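Local atomic coordinates of p800 reaction center core protein (Heliobacterium modesticaldum, PDB entry 5V8K), a protein that forms the homodimeric core of the heliobacterial photosynthetic reaction center, holding bacteriochlorophyll g pigments and ligating an iron-sulfur cluster. Residues Ile26-Asn31 with Leu93-His98; Ile39-Leu44 with Pro57-Tyr62; His134-Tyr138 with Pro149-Ser153. One frame throughout, in Å; residues are numbered along the deposited sequence.

Overall arrangement
From the N terminus the chain enters helix 18-39, which takes part in the first two contacts. Its middle packs on the end of helix 77-97 in interaction 1, closing a loop of 61 residues. Nested inside that loop lies interaction 2, where the residues leaving helix 18-39 fold against the start of helix 58-67; the centres of the two contacts are about 22 Å apart. Interaction 3 follows in series, closing a short loop of ten residues that holds a small two-stranded hairpin. It joins the end of helix 113-137 to the segment that leads to helix 162-186, with its centre about 32 Å from that of interaction 1. A bacteriochlorophyll g sits beside each contact.

Interaction 1: Ile26-Asn31 with Leu93-His98. With GBF (Bacteriochlorophyll g), chain K.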
loop_
_atom_site.group_PDB
_atom_site.type_symbol
_atom_site.label_atom_id
_atom_site.label_comp_id
_atom_site.label_asym_id
_atom_site.label_seq_id
_atom_site.Cartn_x
_atom_site.Cartn_y
_atom_site.Cartn_z
ATOM N N ILE A 26 30.405 4.092 26.132
ATOM C CA ILE A 26 30.749 5.485 26.408
ATOM C C ILE A 26 30.239 6.385 25.289
ATOM O O ILE A 26 29.576 7.398 25.544
ATOM C CB ILE A 26 32.274 5.624 26.603
ATOM C CG1 ILE A 26 32.732 4.759 27.782
ATOM C CG2 ILE A 26 32.693 7.116 26.790
ATOM C CD1 ILE A 26 34.221 4.869 28.114
ATOM N N ASN A 27 30.531 6.029 24.029
ATOM C CA ASN A 27 30.108 6.878 22.922
ATOM C C ASN A 27 28.597 6.950 22.851
ATOM O O ASN A 27 28.039 7.983 22.469
ATOM C CB ASN A 27 30.663 6.376 21.592
ATOM C CG ASN A 27 32.151 6.604 21.458
ATOM O OD1 ASN A 27 32.695 7.605 21.933
ATOM N ND2 ASN A 27 32.818 5.683 20.791
ATOM N N HIS A 28 27.911 5.875 23.238
ATOM C CA HIS A 28 26.463 5.954 23.266
ATOM C C HIS A 28 25.985 6.966 24.309
ATOM O O HIS A 28 25.029 7.700 24.063
ATOM C CB HIS A 28 25.849 4.592 23.524
ATOM C CG HIS A 28 24.394 4.675 23.809
ATOM N ND1 HIS A 28 23.879 4.569 25.079
ATOM C CD2 HIS A 28 23.349 4.931 22.996
ATOM C CE1 HIS A 28 22.570 4.713 25.031
ATOM N NE2 HIS A 28 22.229 4.953 23.782
ATOM N N LEU A 29 26.634 7.023 25.476
ATOM C CA LEU A 29 26.315 8.073 26.442
ATOM C C LEU A 29 26.549 9.466 25.848
ATOM O O LEU A 29 25.728 10.374 26.031
ATOM C CB LEU A 29 27.140 7.886 27.716
ATOM C CG LEU A 29 26.825 6.596 28.478
ATOM C CD1 LEU A 29 27.774 6.404 29.621
ATOM C CD2 LEU A 29 25.398 6.550 28.950
ATOM N N GLY A 30 27.653 9.642 25.117
ATOM C CA GLY A 30 27.855 10.868 24.349
ATOM C C GLY A 30 26.695 11.204 23.415
ATOM O O GLY A 30 26.314 12.370 23.263
ATOM N N ASN A 31 26.126 10.193 22.765
ATOM C CA ASN A 31 24.988 10.442 21.889
ATOM C C ASN A 31 23.786 10.942 22.680
ATOM O O ASN A 31 23.054 11.831 22.232
ATOM C CB ASN A 31 24.616 9.164 21.140
ATOM C CG ASN A 31 25.576 8.833 20.023
ATOM O OD1 ASN A 31 26.629 9.449 19.852
ATOM N ND2 ASN A 31 25.190 7.846 19.230
ATOM N N LEU A 93 32.711 12.703 26.704
ATOM C CA LEU A 93 32.423 11.278 26.555
ATOM C C LEU A 93 32.898 10.756 25.210
ATOM O O LEU A 93 33.490 9.672 25.133
ATOM C CB LEU A 93 30.924 11.032 26.703
ATOM C CG LEU A 93 30.386 11.285 28.104
ATOM C CD1 LEU A 93 28.898 11.498 28.051
ATOM C CD2 LEU A 93 30.731 10.109 28.974
ATOM N N TRP A 94 32.614 11.489 24.128
ATOM C CA TRP A 94 33.112 11.055 22.824
ATOM C C TRP A 94 34.637 11.117 22.766
ATOM O O TRP A 94 35.270 10.322 22.058
ATOM C CB TRP A 94 32.542 11.920 21.709
ATOM C CG TRP A 94 31.122 11.685 21.312
ATOM C CD1 TRP A 94 30.416 10.505 21.345
ATOM C CD2 TRP A 94 30.234 12.668 20.795
ATOM N NE1 TRP A 94 29.148 10.700 20.867
ATOM C CE2 TRP A 94 29.004 12.025 20.531
ATOM C CE3 TRP A 94 30.360 14.034 20.516
ATOM C CZ2 TRP A 94 27.906 12.715 20.016
ATOM C CZ3 TRP A 94 29.270 14.711 20.002
ATOM C CH2 TRP A 94 28.070 14.061 19.755
ATOM N N GLY A 95 35.231 12.080 23.455
ATOM C CA GLY A 95 36.672 12.196 23.507
ATOM C C GLY A 95 37.259 10.928 24.070
ATOM O O GLY A 95 38.062 10.258 23.412
ATOM N N PHE A 96 36.859 10.598 25.299
ATOM C CA PHE A 96 37.306 9.362 25.926
ATOM C C PHE A 96 36.903 8.141 25.099
ATOM O O PHE A 96 37.645 7.150 25.044
ATOM C CB PHE A 96 36.740 9.276 27.350
ATOM C CG PHE A 96 37.425 10.205 28.362
ATOM C CD1 PHE A 96 38.804 10.367 28.397
ATOM C CD2 PHE A 96 36.665 10.888 29.290
ATOM C CE1 PHE A 96 39.399 11.218 29.341
ATOM C CE2 PHE A 96 37.238 11.727 30.226
ATOM C CZ PHE A 96 38.602 11.896 30.258
ATOM N N GLY A 97 35.741 8.202 24.437
ATOM C CA GLY A 97 35.230 7.062 23.692
ATOM C C GLY A 97 36.013 6.729 22.435
ATOM O O GLY A 97 35.890 5.616 21.920
ATOM N N HIS A 98 36.837 7.653 21.945
ATOM C CA HIS A 98 37.585 7.430 20.717
ATOM C C HIS A 98 39.090 7.387 20.940
ATOM O O HIS A 98 39.848 7.526 19.973
ATOM C CB HIS A 98 37.233 8.503 19.693
ATOM C CG HIS A 98 35.820 8.415 19.212
ATOM N ND1 HIS A 98 34.747 8.760 20.000
ATOM C CD2 HIS A 98 35.304 8.018 18.028
ATOM C CE1 HIS A 98 33.629 8.596 19.316
ATOM N NE2 HIS A 98 33.941 8.147 18.113
HETATM MG MG GBF K . 32.282 7.370 15.996
HETATM C CHA GBF K . 31.815 4.179 17.301
HETATM C CHB GBF K . 35.060 6.336 14.543
HETATM C CHC GBF K . 32.543 10.616 14.860
HETATM C CHD GBF K . 29.256 8.275 17.751
HETATM N NA GBF K . 33.349 5.734 16.121
HETATM C C1A GBF K . 33.059 4.493 16.532
HETATM C C2A GBF K . 33.746 3.340 15.849
HETATM C C3A GBF K . 35.036 4.133 15.603
HETATM C C4A GBF K . 34.445 5.493 15.392
HETATM C CMA GBF K . 35.955 4.179 16.820
HETATM C CAA GBF K . 33.095 2.735 14.594
HETATM C CBA GBF K . 33.719 1.394 14.219
HETATM C CGA GBF K . 33.092 0.852 12.950
HETATM O O1A GBF K . 31.911 1.053 12.690
HETATM O O2A GBF K . 33.751 -0.257 12.275
HETATM N NB GBF K . 33.652 8.338 14.857
HETATM C C1B GBF K . 34.708 7.757 14.276
HETATM C C2B GBF K . 35.329 8.685 13.449
HETATM C C3B GBF K . 34.604 9.880 13.552
HETATM C C4B GBF K . 33.570 9.613 14.461
HETATM C CMB GBF K . 36.549 8.408 12.611
HETATM C CAB GBF K . 34.865 11.184 12.860
HETATM C CBB GBF K . 35.892 11.524 12.097
HETATM N NC GBF K . 31.198 9.066 16.337
HETATM C C1C GBF K . 31.383 10.241 15.719
HETATM C C2C GBF K . 30.436 11.380 15.756
HETATM C C3C GBF K . 29.559 10.539 16.596
HETATM C C4C GBF K . 30.001 9.267 16.929
HETATM C CMC GBF K . 31.089 12.563 16.471
HETATM C CAC GBF K . 28.253 11.020 17.110
HETATM C CBC GBF K . 27.728 12.393 16.771
HETATM N ND GBF K . 30.882 6.592 17.245
HETATM C C1D GBF K . 29.727 6.878 17.849
HETATM C C2D GBF K . 28.846 5.710 18.599
HETATM C C3D GBF K . 29.825 4.782 18.277
HETATM C C4D GBF K . 30.950 5.236 17.534
HETATM C CMD GBF K . 27.559 5.583 19.353
HETATM C CAD GBF K . 30.065 3.358 18.614
HETATM O OBD GBF K . 29.358 2.413 19.115
HETATM C CBD GBF K . 31.328 2.944 17.952
HETATM C CGD GBF K . 32.336 2.469 18.934
HETATM O O1D GBF K . 32.640 3.192 19.858
HETATM O O2D GBF K . 32.913 1.139 18.772
HETATM C CED GBF K . 34.316 0.900 18.869
#
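Asn27 reaches from helix 18-39 to the end of helix 77-97 and touches protein and pigment with nearly every atom of its side chain. Its CB lies 3.6 Å from C2D of the bacteriochlorophyll. With CG anti to the carbonyl carbon (chi1 -72°), the amide is carried toward Gly97 and His98. OD1 comes within 3.0 Å of His98 CE1 and also packs on Gly97 CA. At the other corner of the amide, ND2 donates to the pigment carbonyl O1D at 2.7 Å and, weakly, to Gly97 O.

OD1 is near His98 ND1 too, without the geometry of a bond; amide and ring planes are 42° apart, and ND2 lies over one ring face. The ND1 proton goes instead to Trp94 O, with ND1 and O 2.6 Å apart and the donor on a lone pair in the carbonyl plane. This bond probably helps fix the ring's rotation; NE2 faces the magnesium, 2.8 Å away and in the ring plane.

One turn back, the Trp94 indole is clasped on both faces: Gly30 CA sits 4.0 Å from the centroid of the five-membered ring in a CH-pi contact, and the C3C substituent of the pigment covers the opposite face. NE1 gives its main bond to Asn31 OD1, 3.0 Å away and in the ring plane, and only a weak one to Asn27 O. On the flank away from this pigment, Leu93 fits against Ile26, Leu29 and Gly30, and another bacteriochlorophyll g touches Ile26, Leu29 and Leu93.

The helix segments run nearly antiparallel, at 158° with axes 7.9 Å apart. A histidine turned to a bacteriochlorophyll magnesium beside paired helices is consistent with the N-terminal antenna helices of photosystem I-type reaction centers.

Interaction 2: Ile39-Leu44 with Pro57-Tyr62; sequences ILVHHL and PATMFY. With GBF (Bacteriochlorophyll g), chain I.
Just past the end of helix 18-39 the backbone turns across the start of helix 58-67, with the CA atoms of Ile39 and Ala58 5.4 Å apart and Pro57 at the N-cap. Ile39 fills the joint. Its CG1 branch, anti to the backbone N (chi1 -161°), runs over Ala58 toward Pro57, while CG2 sits over the face of Phe61, 3.8 Å from the ring centroid, in a CH-pi contact. Leu40 CD2 bridges Phe61 CB and the face of Tyr62. The Tyr62 hydroxyl donates to Leu40 O at 2.7 Å, in the carbonyl plane, and also bonds to Leu75 N.

Next to this packing lie two neighbouring bacteriochlorophyll sites served by consecutive histidines: His43 NE2 binds the magnesium of one pigment at 2.4 Å, and His42 NE2 ligates that of another. The His43 backbone sits in the left-handed helical region and its N-H meets carbonyl O1D of its own pigment nearly straight, at 171°. One water ties the His43 site to the helix start, donating to His43 O at 2.6 Å and accepting from Ala58 N. Leu44 CD2 packs 3.7 Å from Ala58 CB and near Tyr62 CE1.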
loop_
_atom_site.group_PDB
_atom_site.type_symbol
_atom_site.label_atom_id
_atom_site.label_comp_id
_atom_site.label_asym_id
_atom_site.label_seq_id
_atom_site.Cartn_x
_atom_site.Cartn_y
_atom_site.Cartn_z
ATOM N N ILE A 39 18.634 19.446 20.833
ATOM C CA ILE A 39 17.199 19.659 20.696
ATOM C C ILE A 39 16.677 20.781 21.586
ATOM O O ILE A 39 15.571 21.277 21.350
ATOM C CB ILE A 39 16.471 18.305 20.923
ATOM C CG1 ILE A 39 15.087 18.356 20.345
ATOM C CG2 ILE A 39 16.371 17.898 22.393
ATOM C CD1 ILE A 39 15.060 18.547 18.781
ATOM N N LEU A 40 17.448 21.239 22.577
ATOM C CA LEU A 40 17.097 22.464 23.303
ATOM C C LEU A 40 17.416 23.742 22.529
ATOM O O LEU A 40 16.938 24.818 22.914
ATOM C CB LEU A 40 17.813 22.508 24.675
ATOM C CG LEU A 40 17.350 21.402 25.655
ATOM C CD1 LEU A 40 18.174 21.427 26.931
ATOM C CD2 LEU A 40 15.875 21.540 25.990
ATOM N N VAL A 41 18.167 23.650 21.436
ATOM C CA VAL A 41 18.698 24.812 20.735
ATOM C C VAL A 41 18.191 24.900 19.301
ATOM O O VAL A 41 17.888 25.991 18.820
ATOM C CB VAL A 41 20.243 24.799 20.757
ATOM C CG1 VAL A 41 20.816 25.898 19.861
ATOM C CG2 VAL A 41 20.729 25.000 22.173
ATOM N N HIS A 42 18.139 23.778 18.590
ATOM C CA HIS A 42 17.767 23.735 17.187
ATOM C C HIS A 42 16.431 23.005 17.020
ATOM O O HIS A 42 15.972 22.299 17.914
ATOM C CB HIS A 42 18.855 23.035 16.375
ATOM C CG HIS A 42 20.165 23.724 16.422
ATOM N ND1 HIS A 42 20.419 24.879 15.718
ATOM C CD2 HIS A 42 21.296 23.436 17.099
ATOM C CE1 HIS A 42 21.653 25.276 15.961
ATOM N NE2 HIS A 42 22.202 24.424 16.802
ATOM N N HIS A 43 15.805 23.191 15.867
ATOM C CA HIS A 43 14.517 22.551 15.577
ATOM C C HIS A 43 13.452 22.920 16.607
ATOM O O HIS A 43 12.707 22.060 17.079
ATOM C CB HIS A 43 14.657 21.023 15.523
ATOM C CG HIS A 43 15.508 20.533 14.407
ATOM N ND1 HIS A 43 15.443 19.242 13.942
ATOM C CD2 HIS A 43 16.462 21.153 13.670
ATOM C CE1 HIS A 43 16.293 19.088 12.947
ATOM N NE2 HIS A 43 16.940 20.226 12.780
ATOM N N LEU A 44 13.404 24.191 16.992
ATOM C CA LEU A 44 12.356 24.692 17.867
ATOM C C LEU A 44 11.160 25.193 17.064
ATOM O O LEU A 44 10.014 24.827 17.337
ATOM C CB LEU A 44 12.920 25.811 18.738
ATOM C CG LEU A 44 14.206 25.510 19.504
ATOM C CD1 LEU A 44 14.517 26.603 20.555
ATOM C CD2 LEU A 44 14.076 24.183 20.163
ATOM N N PRO A 57 10.421 16.456 18.443
ATOM C CA PRO A 57 10.839 16.235 19.818
ATOM C C PRO A 57 11.072 17.475 20.697
ATOM O O PRO A 57 10.946 17.265 21.905
ATOM C CB PRO A 57 12.124 15.379 19.664
ATOM C CG PRO A 57 12.430 15.343 18.292
ATOM C CD PRO A 57 11.625 16.319 17.605
ATOM N N ALA A 58 11.369 18.677 20.183
ATOM C CA ALA A 58 11.791 19.757 21.081
ATOM C C ALA A 58 10.731 20.075 22.126
ATOM O O ALA A 58 11.053 20.361 23.285
ATOM C CB ALA A 58 12.135 21.009 20.265
ATOM N N THR A 59 9.457 20.029 21.736
ATOM C CA THR A 59 8.365 20.332 22.657
ATOM C C THR A 59 8.411 19.468 23.906
ATOM O O THR A 59 8.099 19.940 25.010
ATOM C CB THR A 59 7.010 20.136 21.967
ATOM O OG1 THR A 59 7.001 18.864 21.286
ATOM C CG2 THR A 59 6.756 21.264 21.020
ATOM N N MET A 60 8.747 18.186 23.754
ATOM C CA MET A 60 8.722 17.302 24.917
ATOM C C MET A 60 9.842 17.657 25.883
ATOM O O MET A 60 9.669 17.590 27.103
ATOM C CB MET A 60 8.818 15.818 24.499
ATOM C CG MET A 60 7.510 15.257 24.002
ATOM S SD MET A 60 7.639 13.514 23.654
ATOM C CE MET A 60 8.425 13.554 22.025
ATOM N N PHE A 61 10.990 18.038 25.346
ATOM C CA PHE A 61 12.143 18.363 26.183
ATOM C C PHE A 61 11.958 19.712 26.877
ATOM O O PHE A 61 12.419 19.904 28.013
ATOM C CB PHE A 61 13.413 18.351 25.334
ATOM C CG PHE A 61 13.894 16.990 25.028
ATOM C CD1 PHE A 61 13.438 16.334 23.910
ATOM C CD2 PHE A 61 14.758 16.339 25.870
ATOM C CE1 PHE A 61 13.857 15.068 23.618
ATOM C CE2 PHE A 61 15.184 15.028 25.592
ATOM C CZ PHE A 61 14.733 14.403 24.483
ATOM N N TYR A 62 11.270 20.644 26.221
ATOM C CA TYR A 62 10.948 21.900 26.890
ATOM C C TYR A 62 9.865 21.690 27.935
ATOM O O TYR A 62 9.884 22.358 28.979
ATOM C CB TYR A 62 10.524 22.970 25.871
ATOM C CG TYR A 62 11.715 23.807 25.418
ATOM C CD1 TYR A 62 12.522 23.403 24.362
ATOM C CD2 TYR A 62 12.056 24.998 26.094
ATOM C CE1 TYR A 62 13.626 24.147 23.984
ATOM C CE2 TYR A 62 13.154 25.750 25.730
ATOM C CZ TYR A 62 13.922 25.337 24.676
ATOM O OH TYR A 62 14.996 26.081 24.324
HETATM MG MG GBF I . 18.181 20.229 10.684
HETATM C CHA GBF I . 18.165 23.683 11.077
HETATM C CHB GBF I . 15.522 20.426 8.748
HETATM C CHC GBF I . 18.557 16.846 10.358
HETATM C CHD GBF I . 21.394 20.287 12.337
HETATM N NA GBF I . 17.097 21.725 10.037
HETATM C C1A GBF I . 17.087 23.037 10.283
HETATM C C2A GBF I . 16.035 23.909 9.645
HETATM C C3A GBF I . 15.123 22.803 9.147
HETATM C C4A GBF I . 15.977 21.576 9.302
HETATM C CMA GBF I . 13.865 22.649 10.006
HETATM C CAA GBF I . 16.419 24.860 8.506
HETATM C CBA GBF I . 17.057 24.203 7.286
HETATM C CGA GBF I . 18.500 23.905 7.585
HETATM O O1A GBF I . 19.191 24.806 8.028
HETATM O O2A GBF I . 18.930 22.545 7.860
HETATM N NB GBF I . 17.198 18.846 9.598
HETATM C C1B GBF I . 16.068 19.062 8.926
HETATM C C2B GBF I . 15.637 17.840 8.423
HETATM C C3B GBF I . 16.517 16.856 8.891
HETATM C C4B GBF I . 17.442 17.534 9.678
HETATM C CMB GBF I . 14.456 17.675 7.533
HETATM C CAB GBF I . 16.544 15.386 8.641
HETATM C CBB GBF I . 15.845 14.728 7.749
HETATM N NC GBF I . 19.658 18.914 11.212
HETATM C C1C GBF I . 19.633 17.590 11.055
HETATM C C2C GBF I . 20.662 16.631 11.555
HETATM C C3C GBF I . 21.414 17.781 12.064
HETATM C C4C GBF I . 20.827 19.027 11.875
HETATM C CMC GBF I . 20.068 15.767 12.660
HETATM C CAC GBF I . 22.722 17.644 12.764
HETATM C CBC GBF I . 23.393 16.304 12.992
HETATM N ND GBF I . 19.528 21.510 11.434
HETATM C C1D GBF I . 20.650 21.522 12.126
HETATM C C2D GBF I . 21.237 22.848 12.790
HETATM C C3D GBF I . 20.140 23.557 12.277
HETATM C C4D GBF I . 19.185 22.844 11.518
HETATM C CMD GBF I . 22.466 23.117 13.594
HETATM C CAD GBF I . 19.543 24.898 12.500
HETATM O OBD GBF I . 20.098 26.009 12.779
HETATM C CBD GBF I . 18.337 25.034 11.627
HETATM C CGD GBF I . 17.122 25.429 12.403
HETATM O O1D GBF I . 16.876 24.953 13.481
HETATM O O2D GBF I . 16.207 26.410 11.920
HETATM C CED GBF I . 15.039 26.641 12.708
HETATM C C1 GBF I . 20.327 22.280 8.064
HETATM C C2 GBF I . 20.880 21.700 6.786
HETATM C C3 GBF I . 21.016 20.387 6.515
HETATM C C4 GBF I . 21.572 20.030 5.163
HETATM C C5 GBF I . 20.631 19.275 7.475
HETATM C C6 GBF I . 21.786 18.346 7.790
HETATM C C7 GBF I . 21.270 16.930 7.945
HETATM C C8 GBF I . 22.095 15.978 8.406
HETATM C C9 GBF I . 23.496 16.398 8.769
HETATM C C10 GBF I . 21.592 14.548 8.581
HETATM C C11 GBF I . 22.630 13.534 8.117
HETATM C C12 GBF I . 22.755 12.347 9.071
HETATM C C13 GBF I . 23.959 11.871 9.489
HETATM C C14 GBF I . 25.250 12.498 9.038
HETATM C C15 GBF I . 24.068 10.674 10.423
HETATM O O HOH W 1 12.127 19.572 17.371
#

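Interaction 3: His134-Tyr138 with Pro149-Ser153. With GBF (Bacteriochlorophyll g), chain O.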
loop_
_atom_site.group_PDB
_atom_site.type_symbol
_atom_site.label_atom_id
_atom_site.label_comp_id
_atom_site.label_asym_id
_atom_site.label_seq_id
_atom_site.Cartn_x
_atom_site.Cartn_y
_atom_site.Cartn_z
ATOM N N HIS A 134 17.486 16.041 45.545
ATOM C CA HIS A 134 17.322 17.267 44.772
ATOM C C HIS A 134 15.889 17.776 44.863
ATOM O O HIS A 134 15.647 18.973 45.093
ATOM C CB HIS A 134 17.683 17.064 43.301
ATOM C CG HIS A 134 17.263 18.225 42.468
ATOM N ND1 HIS A 134 18.091 19.295 42.230
ATOM C CD2 HIS A 134 16.069 18.543 41.917
ATOM C CE1 HIS A 134 17.450 20.195 41.508
ATOM N NE2 HIS A 134 16.216 19.774 41.321
ATOM N N MET A 135 14.931 16.886 44.622
ATOM C CA MET A 135 13.524 17.228 44.791
ATOM C C MET A 135 13.289 17.820 46.173
ATOM O O MET A 135 12.657 18.874 46.319
ATOM C CB MET A 135 12.657 15.979 44.613
ATOM C CG MET A 135 12.579 15.387 43.187
ATOM S SD MET A 135 11.589 13.847 43.123
ATOM C CE MET A 135 9.996 14.538 43.568
ATOM N N ALA A 136 13.837 17.156 47.196
ATOM C CA ALA A 136 13.528 17.468 48.587
ATOM C C ALA A 136 13.961 18.875 48.942
ATOM O O ALA A 136 13.191 19.643 49.525
ATOM C CB ALA A 136 14.221 16.464 49.518
ATOM N N PHE A 137 15.195 19.229 48.604
ATOM C CA PHE A 137 15.805 20.460 49.088
ATOM C C PHE A 137 15.812 21.588 48.062
ATOM O O PHE A 137 15.769 22.757 48.456
ATOM C CB PHE A 137 17.247 20.177 49.542
ATOM C CG PHE A 137 17.346 19.257 50.740
ATOM C CD1 PHE A 137 17.314 19.758 52.037
ATOM C CD2 PHE A 137 17.495 17.895 50.563
ATOM C CE1 PHE A 137 17.414 18.903 53.126
ATOM C CE2 PHE A 137 17.593 17.046 51.648
ATOM C CZ PHE A 137 17.550 17.545 52.924
ATOM N N TYR A 138 15.849 21.280 46.764
ATOM C CA TYR A 138 15.864 22.310 45.727
ATOM C C TYR A 138 14.575 22.384 44.931
ATOM O O TYR A 138 14.196 23.469 44.502
ATOM C CB TYR A 138 17.065 22.085 44.794
ATOM C CG TYR A 138 18.361 22.087 45.614
ATOM C CD1 TYR A 138 18.957 23.285 46.018
ATOM C CD2 TYR A 138 18.954 20.893 46.032
ATOM C CE1 TYR A 138 20.126 23.293 46.789
ATOM C CE2 TYR A 138 20.110 20.886 46.788
ATOM C CZ TYR A 138 20.695 22.086 47.173
ATOM O OH TYR A 138 21.847 22.071 47.937
ATOM N N PRO A 149 10.794 23.313 46.711
ATOM C CA PRO A 149 11.325 22.110 47.366
ATOM C C PRO A 149 10.187 21.240 47.878
ATOM O O PRO A 149 9.199 21.736 48.420
ATOM C CB PRO A 149 12.189 22.669 48.504
ATOM C CG PRO A 149 12.552 24.063 48.036
ATOM C CD PRO A 149 11.366 24.549 47.266
ATOM N N THR A 150 10.308 19.933 47.673
ATOM C CA THR A 150 9.197 19.044 47.979
ATOM C C THR A 150 9.141 18.647 49.456
ATOM O O THR A 150 8.063 18.291 49.952
ATOM C CB THR A 150 9.264 17.792 47.094
ATOM O OG1 THR A 150 10.402 16.987 47.433
ATOM C CG2 THR A 150 9.353 18.181 45.605
ATOM N N GLY A 151 10.257 18.733 50.176
ATOM C CA GLY A 151 10.380 18.032 51.435
ATOM C C GLY A 151 10.579 16.542 51.184
ATOM O O GLY A 151 10.763 16.091 50.055
ATOM N N LEU A 152 10.542 15.773 52.270
ATOM C CA LEU A 152 10.816 14.342 52.240
ATOM C C LEU A 152 9.889 13.660 53.233
ATOM O O LEU A 152 9.892 14.002 54.414
ATOM C CB LEU A 152 12.281 14.047 52.592
ATOM C CG LEU A 152 12.779 12.614 52.416
ATOM C CD1 LEU A 152 12.668 12.143 50.975
ATOM C CD2 LEU A 152 14.216 12.526 52.911
ATOM N N SER A 153 9.096 12.703 52.758
ATOM C CA SER A 153 8.203 11.949 53.627
ATOM C C SER A 153 8.191 10.494 53.184
ATOM O O SER A 153 8.332 10.193 51.999
ATOM C CB SER A 153 6.777 12.515 53.611
ATOM O OG SER A 153 5.865 11.605 54.201
HETATM MG MG GBF O . 20.524 19.305 41.448
HETATM C CHA GBF O . 20.163 22.604 40.295
HETATM C CHB GBF O . 19.799 18.237 38.432
HETATM C CHC GBF O . 21.312 16.152 42.652
HETATM C CHD GBF O . 22.109 20.737 44.338
HETATM N NA GBF O . 19.989 20.211 39.770
HETATM C C1A GBF O . 19.684 21.479 39.424
HETATM C C2A GBF O . 19.647 21.743 37.943
HETATM C C3A GBF O . 19.080 20.362 37.553
HETATM C C4A GBF O . 19.682 19.548 38.652
HETATM C CMA GBF O . 17.567 20.264 37.624
HETATM C CAA GBF O . 21.026 22.089 37.395
HETATM C CBA GBF O . 21.381 21.617 35.990
HETATM C CGA GBF O . 22.878 21.559 35.805
HETATM O O1A GBF O . 23.643 22.230 36.469
HETATM O O2A GBF O . 23.434 20.524 34.976
HETATM N NB GBF O . 20.673 17.461 40.580
HETATM C C1B GBF O . 20.175 17.173 39.380
HETATM C C2B GBF O . 20.180 15.798 39.196
HETATM C C3B GBF O . 20.590 15.236 40.389
HETATM C C4B GBF O . 20.838 16.313 41.252
HETATM C CMB GBF O . 19.816 15.076 37.936
HETATM C CAB GBF O . 20.760 13.799 40.715
HETATM C CBB GBF O . 20.401 12.717 40.047
HETATM N NC GBF O . 21.470 18.628 43.126
HETATM C C1C GBF O . 21.688 17.355 43.464
HETATM C C2C GBF O . 22.361 16.917 44.715
HETATM C C3C GBF O . 22.553 18.344 45.065
HETATM C C4C GBF O . 22.036 19.275 44.174
HETATM C CMC GBF O . 21.380 16.176 45.616
HETATM C CAC GBF O . 23.225 18.811 46.314
HETATM C CBC GBF O . 23.807 17.854 47.328
HETATM N ND GBF O . 21.052 21.104 42.213
HETATM C C1D GBF O . 21.609 21.641 43.290
HETATM C C2D GBF O . 21.753 23.261 43.444
HETATM C C3D GBF O . 21.141 23.413 42.214
HETATM C C4D GBF O . 20.743 22.249 41.504
HETATM C CMD GBF O . 22.291 24.261 44.426
HETATM C CAD GBF O . 20.671 24.578 41.449
HETATM O OBD GBF O . 20.880 25.826 41.502
HETATM C CBD GBF O . 20.110 24.088 40.179
HETATM C CGD GBF O . 18.688 24.520 40.018
HETATM O O1D GBF O . 18.375 25.231 39.079
HETATM O O2D GBF O . 17.684 24.086 40.984
HETATM C CED GBF O . 16.365 23.680 40.609
HETATM C C1 GBF O . 24.463 20.825 34.053
HETATM C C2 GBF O . 25.601 19.859 34.271
HETATM C C3 GBF O . 25.757 18.746 33.557
HETATM C C4 GBF O . 24.777 18.384 32.494
HETATM C C5 GBF O . 26.918 17.831 33.853
HETATM C C6 GBF O . 28.233 18.280 33.237
HETATM C C7 GBF O . 29.220 17.155 33.464
HETATM C C8 GBF O . 30.397 17.085 32.822
HETATM C C9 GBF O . 30.765 18.154 31.821
HETATM C C10 GBF O . 31.326 15.928 33.095
#
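Met135 and Ala136, in the last turn of helix 113-137, hand their carbonyl oxygens to the backbone of Thr150 and Gly151. The turn begins with His134, whose work is on the side away from that loop. Its CG is anti to the backbone N (chi1 169°), which sends the imidazole out to the bacteriochlorophyll, and ND1 binds the magnesium at 2.6 Å. Tyr138 CB covers one face of this ring, and Trp131, a turn earlier, stacks with it.

Met135 O accepts from Thr150 N at 2.9 Å in an almost straight bond (170° at the hydrogen), though the donor is tilted well away from the carbonyl plane. Met135 CB packs on the Thr150 side chain.

Ala136 O takes the next N-H, that of Gly151, at 3.1 Å and on a lone pair in the carbonyl plane. Ala136 CA makes a C-H...O contact of 3.4 Å with Gly151 O, which also receives the Thr150 hydroxyl, OG1 to O 2.8 Å. This bond links Thr150 to the next residue, Gly151, which has a positive phi of 74°. Pro149 CB lies 3.3 Å from Ala136 O.

Phe137 adds its carbonyl oxygen, 3.5 Å from Pro149 CG. Tyr138 lays its ring against the same side of the pigment that His134 ligates, with CE2 3.2 Å from CHD, and its carbonyl oxygen faces the proline.

Thr150 and Leu152 also touch helix 162-186. Backbone N-H groups of the segment returning from a short hairpin thus meet the carbonyls at the C-terminal end of helix 113-137, holding it to the loop that leads to helix 162-186, beside a bacteriochlorophyll site with a histidine as axial ligand.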